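Local coordinates for protein LYND (Lyngbya aestuarii, PDB 4V1T) that probably uses ATP and magnesium to convert cysteine residues of a precursor peptide into thiazoline rings, as a YcaO-type cyclodehydratase, at residues 357-360 and 365-368; 433-438 and 720-725; 250-255 and 293-298. One frame throughout, in Å; residues are numbered along the deposited sequence.

Interaction 1 of 3, residues 357-360 and 365-368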
loop_
_atom_site.group_PDB
_atom_site.type_symbol
_atom_site.label_atom_id
_atom_site.label_comp_id
_atom_site.label_asym_id
_atom_site.label_seq_id
_atom_site.Cartn_x
_atom_site.Cartn_y
_atom_site.Cartn_z
ATOM N N HIS B 357 -10.369 0.958 4.232
ATOM C CA HIS B 357 -11.446 0.161 3.642
ATOM C C HIS B 357 -12.536 1.013 2.993
ATOM O O HIS B 357 -13.303 0.527 2.158
ATOM C CB HIS B 357 -12.070 -0.747 4.705
ATOM C CG HIS B 357 -12.640 -0.009 5.874
ATOM N ND1 HIS B 357 -13.988 0.254 6.003
ATOM C CD2 HIS B 357 -12.045 0.532 6.961
ATOM C CE1 HIS B 357 -14.197 0.921 7.123
ATOM N NE2 HIS B 357 -13.034 1.101 7.722
ATOM N N LEU B 358 -12.608 2.281 3.383
ATOM C CA LEU B 358 -13.576 3.193 2.794
ATOM C C LEU B 358 -13.176 3.589 1.367
ATOM O O LEU B 358 -13.967 4.197 0.642
ATOM C CB LEU B 358 -13.726 4.431 3.669
ATOM C CG LEU B 358 -14.295 4.192 5.064
ATOM C CD1 LEU B 358 -14.367 5.518 5.812
ATOM C CD2 LEU B 358 -15.664 3.542 5.009
ATOM N N ILE B 359 -11.953 3.244 0.964
ATOM C CA ILE B 359 -11.503 3.517 -0.407
ATOM C C ILE B 359 -11.957 2.397 -1.335
ATOM O O ILE B 359 -11.396 1.302 -1.326
ATOM C CB ILE B 359 -9.966 3.671 -0.503
ATOM C CG1 ILE B 359 -9.455 4.743 0.465
ATOM C CG2 ILE B 359 -9.560 4.050 -1.924
ATOM C CD1 ILE B 359 -7.977 4.662 0.762
ATOM N N SER B 360 -12.978 2.687 -2.126
ATOM C CA SER B 360 -13.529 1.730 -3.071
ATOM C C SER B 360 -14.599 2.383 -3.928
ATOM O O SER B 360 -15.553 2.953 -3.395
ATOM C CB SER B 360 -14.144 0.541 -2.338
ATOM O OG SER B 360 -14.937 -0.228 -3.228
ATOM N N VAL B 365 -16.604 5.087 -0.069
ATOM C CA VAL B 365 -17.086 6.467 -0.104
ATOM C C VAL B 365 -16.072 7.389 -0.763
ATOM O O VAL B 365 -16.389 8.534 -1.052
ATOM C CB VAL B 365 -17.397 6.998 1.309
ATOM C CG1 VAL B 365 -18.482 6.157 1.951
ATOM C CG2 VAL B 365 -16.146 6.984 2.167
ATOM N N VAL B 366 -14.847 6.897 -0.972
ATOM C CA VAL B 366 -13.839 7.634 -1.735
ATOM C C VAL B 366 -13.372 6.779 -2.910
ATOM O O VAL B 366 -13.061 5.606 -2.751
ATOM C CB VAL B 366 -12.646 8.080 -0.850
ATOM C CG1 VAL B 366 -13.136 8.555 0.503
ATOM C CG2 VAL B 366 -11.667 6.972 -0.616
ATOM N N THR B 367 -13.358 7.373 -4.096
ATOM C CA THR B 367 -13.098 6.638 -5.329
ATOM C C THR B 367 -11.694 6.080 -5.335
ATOM O O THR B 367 -11.499 4.894 -5.528
ATOM C CB THR B 367 -13.265 7.537 -6.574
ATOM O OG1 THR B 367 -14.474 8.294 -6.462
ATOM C CG2 THR B 367 -13.295 6.704 -7.853
ATOM N N GLU B 368 -10.729 6.963 -5.126
ATOM C CA GLU B 368 -9.311 6.620 -5.172
ATOM C C GLU B 368 -8.552 7.448 -4.142
ATOM O O GLU B 368 -9.107 8.351 -3.518
ATOM C CB GLU B 368 -8.744 6.896 -6.564
ATOM C CG GLU B 368 -8.855 8.359 -6.987
ATOM C CD GLU B 368 -8.501 8.599 -8.440
ATOM O OE1 GLU B 368 -7.844 7.729 -9.047
ATOM O OE2 GLU B 368 -8.870 9.669 -8.972
#
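Ile359 lays its CG1 methylene over the CG2 methyl of Val366, and at 3.3 Å the two carbons are closer than ordinary van der Waals contact, so the packing here is tight. The two side chains cross at a slant. Ile359 presents more than one branch, since its CB and CG2 also border the same methyl. Val366 reaches it through its first torsion: at chi1 -40° CG2 sits between the backbone N and the carbonyl carbon and is turned toward the isoleucine. One residue back on each segment the touch is looser, with Leu358 CB 3.8 Å from Val365 CG2. The backbones beneath show how little is needed to close one loop on itself: a single beta bridge of parallel sense, Ile359 with Val366, without a regular strand on either segment. Leu358 O is gripped twice, by Val365 N at 2.9 Å, in the carbonyl plane, and by Val366 N at 3.3 Å, tilted 27° from it. On the other side of the bridge Ser360 N donates to Val366 O at 3.0 Å, and Ile359 CA adds a CH...O contact to that oxygen. Helix 413-429 of the YcaO region meets the bridge through its side chains, Leu421 touching Ile359, Ala424 touching Val366, Val425 touching Leu358 and Tyr428 touching Val365. Ser360 OG bonds to His303 ND1 and to the amides of Val362 and Thr363, among the residues that join the two segments. The bridge lies near the bound ADP without touching it, the Val366 side chain about 10 Å away.

Interaction 2 of 3, residues 433-438 and 720-725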
loop_
_atom_site.group_PDB
_atom_site.type_symbol
_atom_site.label_atom_id
_atom_site.label_comp_id
_atom_site.label_asym_id
_atom_site.label_seq_id
_atom_site.Cartn_x
_atom_site.Cartn_y
_atom_site.Cartn_z
ATOM N N GLN B 433 -28.929 12.604 3.438
ATOM C CA GLN B 433 -29.429 11.279 3.061
ATOM C C GLN B 433 -30.944 11.144 3.255
ATOM O O GLN B 433 -31.601 10.369 2.554
ATOM C CB GLN B 433 -28.725 10.196 3.876
ATOM C CG GLN B 433 -27.216 10.165 3.715
ATOM C CD GLN B 433 -26.573 9.039 4.499
ATOM O OE1 GLN B 433 -27.251 8.108 4.945
ATOM N NE2 GLN B 433 -25.256 9.115 4.674
ATOM N N GLY B 434 -31.483 11.892 4.212
ATOM C CA GLY B 434 -32.904 11.862 4.511
ATOM C C GLY B 434 -33.237 11.351 5.908
ATOM O O GLY B 434 -34.407 11.247 6.259
ATOM N N ASP B 435 -32.219 11.046 6.706
ATOM C CA ASP B 435 -32.408 10.533 8.067
ATOM C C ASP B 435 -31.827 11.466 9.126
ATOM O O ASP B 435 -31.697 11.089 10.282
ATOM C CB ASP B 435 -31.765 9.147 8.197
ATOM C CG ASP B 435 -30.272 9.169 7.940
ATOM O OD1 ASP B 435 -29.768 10.192 7.420
ATOM O OD2 ASP B 435 -29.597 8.158 8.254
ATOM N N GLU B 436 -31.478 12.679 8.724
ATOM C CA GLU B 436 -30.852 13.629 9.615
ATOM C C GLU B 436 -31.870 14.187 10.606
ATOM O O GLU B 436 -33.068 14.293 10.279
ATOM C CB GLU B 436 -30.218 14.776 8.816
ATOM C CG GLU B 436 -29.001 14.390 7.981
ATOM C CD GLU B 436 -29.345 13.595 6.738
ATOM O OE1 GLU B 436 -30.545 13.431 6.437
ATOM O OE2 GLU B 436 -28.412 13.122 6.058
ATOM N N PRO B 437 -31.409 14.551 11.819
ATOM C CA PRO B 437 -32.317 15.072 12.845
ATOM C C PRO B 437 -33.060 16.314 12.381
ATOM O O PRO B 437 -32.441 17.318 12.039
ATOM C CB PRO B 437 -31.384 15.396 14.016
ATOM C CG PRO B 437 -30.031 15.517 13.420
ATOM C CD PRO B 437 -30.013 14.547 12.286
ATOM N N ARG B 438 -34.386 16.225 12.372
ATOM C CA ARG B 438 -35.237 17.260 11.797
ATOM C C ARG B 438 -36.520 17.409 12.590
ATOM O O ARG B 438 -37.023 16.431 13.155
ATOM C CB ARG B 438 -35.611 16.894 10.356
ATOM C CG ARG B 438 -34.591 17.260 9.317
ATOM C CD ARG B 438 -34.993 16.666 7.981
ATOM N NE ARG B 438 -34.935 15.212 8.010
ATOM C CZ ARG B 438 -35.435 14.429 7.069
ATOM N NH1 ARG B 438 -36.038 14.950 6.019
ATOM N NH2 ARG B 438 -35.327 13.122 7.182
ATOM N N GLN B 720 -22.236 15.345 12.087
ATOM C CA GLN B 720 -22.604 14.674 10.851
ATOM C C GLN B 720 -22.038 13.255 10.776
ATOM O O GLN B 720 -22.110 12.610 9.732
ATOM C CB GLN B 720 -22.095 15.483 9.654
ATOM C CG GLN B 720 -22.645 16.896 9.564
ATOM C CD GLN B 720 -22.062 17.667 8.400
ATOM O OE1 GLN B 720 -20.888 17.504 8.054
ATOM N NE2 GLN B 720 -22.881 18.521 7.785
ATOM N N THR B 721 -21.469 12.775 11.877
ATOM C CA THR B 721 -20.833 11.456 11.900
ATOM C C THR B 721 -21.823 10.357 11.527
ATOM O O THR B 721 -22.891 10.223 12.138
ATOM C CB THR B 721 -20.255 11.156 13.289
ATOM O OG1 THR B 721 -19.316 12.178 13.653
ATOM C CG2 THR B 721 -19.559 9.800 13.306
ATOM N N ARG B 722 -21.460 9.565 10.524
ATOM C CA ARG B 722 -22.283 8.435 10.104
ATOM C C ARG B 722 -21.706 7.167 10.728
ATOM O O ARG B 722 -20.512 6.919 10.596
ATOM C CB ARG B 722 -22.305 8.330 8.584
ATOM C CG ARG B 722 -22.568 9.653 7.869
ATOM C CD ARG B 722 -24.023 10.083 7.973
ATOM N NE ARG B 722 -24.233 11.447 7.477
ATOM C CZ ARG B 722 -25.422 11.969 7.188
ATOM N NH1 ARG B 722 -26.536 11.252 7.329
ATOM N NH2 ARG B 722 -25.506 13.212 6.749
ATOM N N PRO B 723 -22.541 6.366 11.426
ATOM C CA PRO B 723 -22.003 5.196 12.141
ATOM C C PRO B 723 -21.319 4.173 11.242
ATOM O O PRO B 723 -20.409 3.488 11.692
ATOM C CB PRO B 723 -23.246 4.566 12.783
ATOM C CG PRO B 723 -24.256 5.647 12.820
ATOM C CD PRO B 723 -23.992 6.499 11.623
ATOM N N ASP B 724 -21.770 4.056 9.999
ATOM C CA ASP B 724 -21.163 3.142 9.034
ATOM C C ASP B 724 -19.825 3.678 8.499
ATOM O O ASP B 724 -19.081 2.953 7.833
ATOM C CB ASP B 724 -22.130 2.882 7.866
ATOM C CG ASP B 724 -22.534 4.158 7.138
ATOM O OD1 ASP B 724 -22.617 5.215 7.794
ATOM O OD2 ASP B 724 -22.776 4.093 5.917
ATOM N N ILE B 725 -19.535 4.943 8.786
ATOM C CA ILE B 725 -18.267 5.568 8.411
ATOM C C ILE B 725 -17.269 5.498 9.559
ATOM O O ILE B 725 -16.125 5.079 9.369
ATOM C CB ILE B 725 -18.471 7.044 8.018
ATOM C CG1 ILE B 725 -19.367 7.148 6.782
ATOM C CG2 ILE B 725 -17.138 7.743 7.775
ATOM C CD1 ILE B 725 -18.778 6.534 5.527
HETATM O O HOH W 1 -26.873 8.169 7.701
HETATM O O HOH W 2 -23.940 6.658 5.494
#
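Both terminal nitrogens of Arg722 converge on one oxygen, Glu436 OE2, instead of sharing out the two oxygens of the carboxylate. This is the centre of a salt-bridge network, Asp435, Glu436 and Arg722, that ties two loops of the YcaO region lying 282 residues apart in the chain. Arg722 NH1 is 2.9 Å and Arg722 NH2 3.0 Å from Glu436 OE2, which lies near the guanidinium plane. The carboxylate itself is turned 76° from that plane, so NH2 meets the anti lone pair of OE2 while NH1 comes from above the carboxylate. As a third donor, Gln433 N reaches Glu436 OE2 on its syn side at 2.7 Å, and Gly434 N holds OE1; together these backbone amides fix the rotation of the carboxylate. The bend of the Glu436 chain at chi2, 74°, brings its carboxylate back to the amides of Gln433 and Gly434. Asp435 adds a longer salt bridge, OD1 to Arg722 NH1 at 3.4 Å, at the guanidinium edge and with its carboxylate nearly coplanar. Over one face of the guanidinium lies the Gln433 amide, stacked with the planes 12° apart. The positive charge beside them probably keeps both acids ionised. Arg722 NH2 also bonds to Ser429 O, at the end of helix 413-429, and Asp724 has salt-bridge partners of its own in Arg210 and Arg308. One water accepts from Arg722 NH1 while donating to Gln433 OE1 and Asp435 OD2; a second accepts from Gln433 NE2 at 2.9 Å and donates to Asp724 OD2 at 2.8 Å.

Interaction 3 of 3, residues 250-255 and 293-298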
loop_
_atom_site.group_PDB
_atom_site.type_symbol
_atom_site.label_atom_id
_atom_site.label_comp_id
_atom_site.label_asym_id
_atom_site.label_seq_id
_atom_site.Cartn_x
_atom_site.Cartn_y
_atom_site.Cartn_z
ATOM N N PRO B 250 -16.793 -15.866 -24.178
ATOM C CA PRO B 250 -17.225 -17.083 -23.493
ATOM C C PRO B 250 -16.185 -17.591 -22.497
ATOM O O PRO B 250 -16.496 -18.422 -21.645
ATOM C CB PRO B 250 -17.438 -18.089 -24.631
ATOM C CG PRO B 250 -16.857 -17.485 -25.852
ATOM C CD PRO B 250 -16.791 -16.010 -25.647
ATOM N N SER B 251 -14.960 -17.090 -22.604
ATOM C CA SER B 251 -13.909 -17.466 -21.669
ATOM C C SER B 251 -13.989 -16.633 -20.394
ATOM O O SER B 251 -13.705 -17.131 -19.307
ATOM C CB SER B 251 -12.529 -17.341 -22.323
ATOM O OG SER B 251 -12.260 -16.018 -22.711
ATOM N N THR B 252 -14.403 -15.373 -20.522
ATOM C CA THR B 252 -14.603 -14.523 -19.347
ATOM C C THR B 252 -15.860 -14.942 -18.574
ATOM O O THR B 252 -15.892 -14.897 -17.335
ATOM C CB THR B 252 -14.705 -13.032 -19.712
ATOM O OG1 THR B 252 -15.828 -12.813 -20.581
ATOM C CG2 THR B 252 -13.416 -12.559 -20.394
ATOM N N LEU B 253 -16.896 -15.344 -19.305
ATOM C CA LEU B 253 -18.112 -15.848 -18.666
ATOM C C LEU B 253 -17.789 -17.081 -17.826
ATOM O O LEU B 253 -18.119 -17.144 -16.648
ATOM C CB LEU B 253 -19.172 -16.193 -19.709
ATOM C CG LEU B 253 -20.462 -16.830 -19.176
ATOM C CD1 LEU B 253 -21.166 -15.895 -18.204
ATOM C CD2 LEU B 253 -21.395 -17.208 -20.326
ATOM N N GLN B 254 -17.151 -18.055 -18.450
ATOM C CA GLN B 254 -16.807 -19.305 -17.787
ATOM C C GLN B 254 -15.807 -19.083 -16.650
ATOM O O GLN B 254 -15.873 -19.755 -15.633
ATOM C CB GLN B 254 -16.248 -20.311 -18.803
ATOM C CG GLN B 254 -17.306 -21.143 -19.507
ATOM C CD GLN B 254 -17.949 -22.178 -18.595
ATOM O OE1 GLN B 254 -17.268 -22.812 -17.776
ATOM N NE2 GLN B 254 -19.255 -22.352 -18.725
ATOM N N THR B 255 -14.903 -18.126 -16.819
ATOM C CA THR B 255 -13.979 -17.754 -15.754
ATOM C C THR B 255 -14.748 -17.288 -14.524
ATOM O O THR B 255 -14.402 -17.629 -13.399
ATOM C CB THR B 255 -13.020 -16.629 -16.195
ATOM O OG1 THR B 255 -12.080 -17.140 -17.145
ATOM C CG2 THR B 255 -12.253 -16.065 -15.003
ATOM N N LEU B 293 -13.097 -8.568 -10.733
ATOM C CA LEU B 293 -12.025 -9.007 -11.606
ATOM C C LEU B 293 -12.214 -8.374 -12.979
ATOM O O LEU B 293 -13.051 -8.811 -13.771
ATOM C CB LEU B 293 -12.000 -10.529 -11.723
ATOM C CG LEU B 293 -11.000 -11.126 -12.720
ATOM C CD1 LEU B 293 -9.575 -10.781 -12.339
ATOM C CD2 LEU B 293 -11.176 -12.635 -12.826
ATOM N N ASN B 294 -11.433 -7.334 -13.245
ATOM C CA ASN B 294 -11.449 -6.678 -14.542
ATOM C C ASN B 294 -10.747 -7.557 -15.562
ATOM O O ASN B 294 -9.571 -7.883 -15.400
ATOM C CB ASN B 294 -10.779 -5.309 -14.446
ATOM C CG ASN B 294 -11.102 -4.420 -15.628
ATOM O OD1 ASN B 294 -11.137 -4.869 -16.773
ATOM N ND2 ASN B 294 -11.351 -3.158 -15.356
ATOM N N HIS B 295 -11.483 -7.969 -16.590
ATOM C CA HIS B 295 -10.964 -8.883 -17.599
ATOM C C HIS B 295 -10.157 -8.156 -18.690
ATOM O O HIS B 295 -9.164 -8.694 -19.184
ATOM C CB HIS B 295 -12.115 -9.647 -18.260
ATOM C CG HIS B 295 -12.830 -10.592 -17.348
ATOM N ND1 HIS B 295 -12.219 -11.697 -16.794
ATOM C CD2 HIS B 295 -14.116 -10.617 -16.917
ATOM C CE1 HIS B 295 -13.093 -12.353 -16.052
ATOM N NE2 HIS B 295 -14.249 -11.717 -16.105
ATOM N N SER B 296 -10.584 -6.944 -19.046
ATOM C CA SER B 296 -9.986 -6.193 -20.159
ATOM C C SER B 296 -8.562 -5.737 -19.783
ATOM O O SER B 296 -7.576 -6.165 -20.399
ATOM C CB SER B 296 -10.890 -5.006 -20.557
ATOM O OG SER B 296 -11.107 -4.143 -19.458
ATOM N N ILE B 297 -8.449 -4.890 -18.764
ATOM C CA ILE B 297 -7.167 -4.726 -18.092
ATOM C C ILE B 297 -7.110 -5.946 -17.200
ATOM O O ILE B 297 -8.047 -6.741 -17.184
ATOM C CB ILE B 297 -7.060 -3.430 -17.252
ATOM C CG1 ILE B 297 -7.642 -3.638 -15.830
ATOM C CG2 ILE B 297 -7.695 -2.268 -18.009
ATOM C CD1 ILE B 297 -7.632 -2.390 -14.955
ATOM N N LEU B 298 -6.035 -6.121 -16.459
ATOM C CA LEU B 298 -6.022 -7.188 -15.487
ATOM C C LEU B 298 -5.859 -6.586 -14.101
ATOM O O LEU B 298 -4.858 -5.929 -13.816
ATOM C CB LEU B 298 -4.920 -8.195 -15.812
ATOM C CG LEU B 298 -5.007 -9.552 -15.124
ATOM C CD1 LEU B 298 -6.425 -10.116 -15.150
ATOM C CD2 LEU B 298 -4.038 -10.519 -15.789
HETATM O O HOH W 3 -16.718 -13.155 -15.607
#
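The opening turns of helix 250-275 face the end of strand 289-294, where the chain turns toward strand 299-304; Thr252 and His295 are the nearest pair, their CA atoms 6.9 Å apart. No direct hydrogen bond joins the two segments, so the contact rests on side chains and illustrates how a ring can be wedged between a helix and its own strand. Thr252 places CB almost squarely over the imidazole of His295, 3.8 Å from the ring centroid and 9° off the normal, a CH-pi contact, while its CG2 methyl leans toward His295 CG at 3.7 Å. The other face of the ring has Leu293 O above it, set toward the rim. At the ring's edge stands Thr255, whose CG2 lies 3.9 Å from His295 CE1 and 4.2 Å from Leu293 CD2. With chi1 at -71° Thr255 turns its hydroxyl back to its own helix and leaves the methyl for the ring. Thr255 OG1 donates to Ser251 O at 2.7 Å, from the face opposite to the backbone amide. Thr252 OG1 is bonded to Leu249 O, just before the helix. A water bridges the contact, 2.9 Å from His295 NE2 and bonded also to Thr252 O. Were an alanine to stand in place of His295, Thr252 CB would probably lose the ring face it packs on, and the water would be left without its nitrogen partner. Leu253 and Gln254 carry the helix onto helix 124-135, and Ser251 OG bonds to Thr262 of the second subunit. Beside the ring, strand 289-294 runs antiparallel to strand 189-196, whose Leu190 touches both Leu293 and His295.

Overall arrangement
The three contacts grade from loop chemistry to helix-on-sheet packing. Interactions 1 and 2 are partly buried and meet directly: Val365 CG1 of interaction 1 packs on Ile725 CD1 of interaction 2 at 3.6 Å, and both borrow helix 413-429. Yet interaction 1 is knit by backbone bonds and aliphatic carbons near the centre of the folded chain, while interaction 2 is built from charge and water farther out. Interaction 3, fully buried and about 38 Å from interaction 2 between centres, joins a helix to the mixed sheet and lies beside the second subunit; its chemistry is a ring face under threonine carbons, with a bridging water. Along the chain interaction 3 closes first.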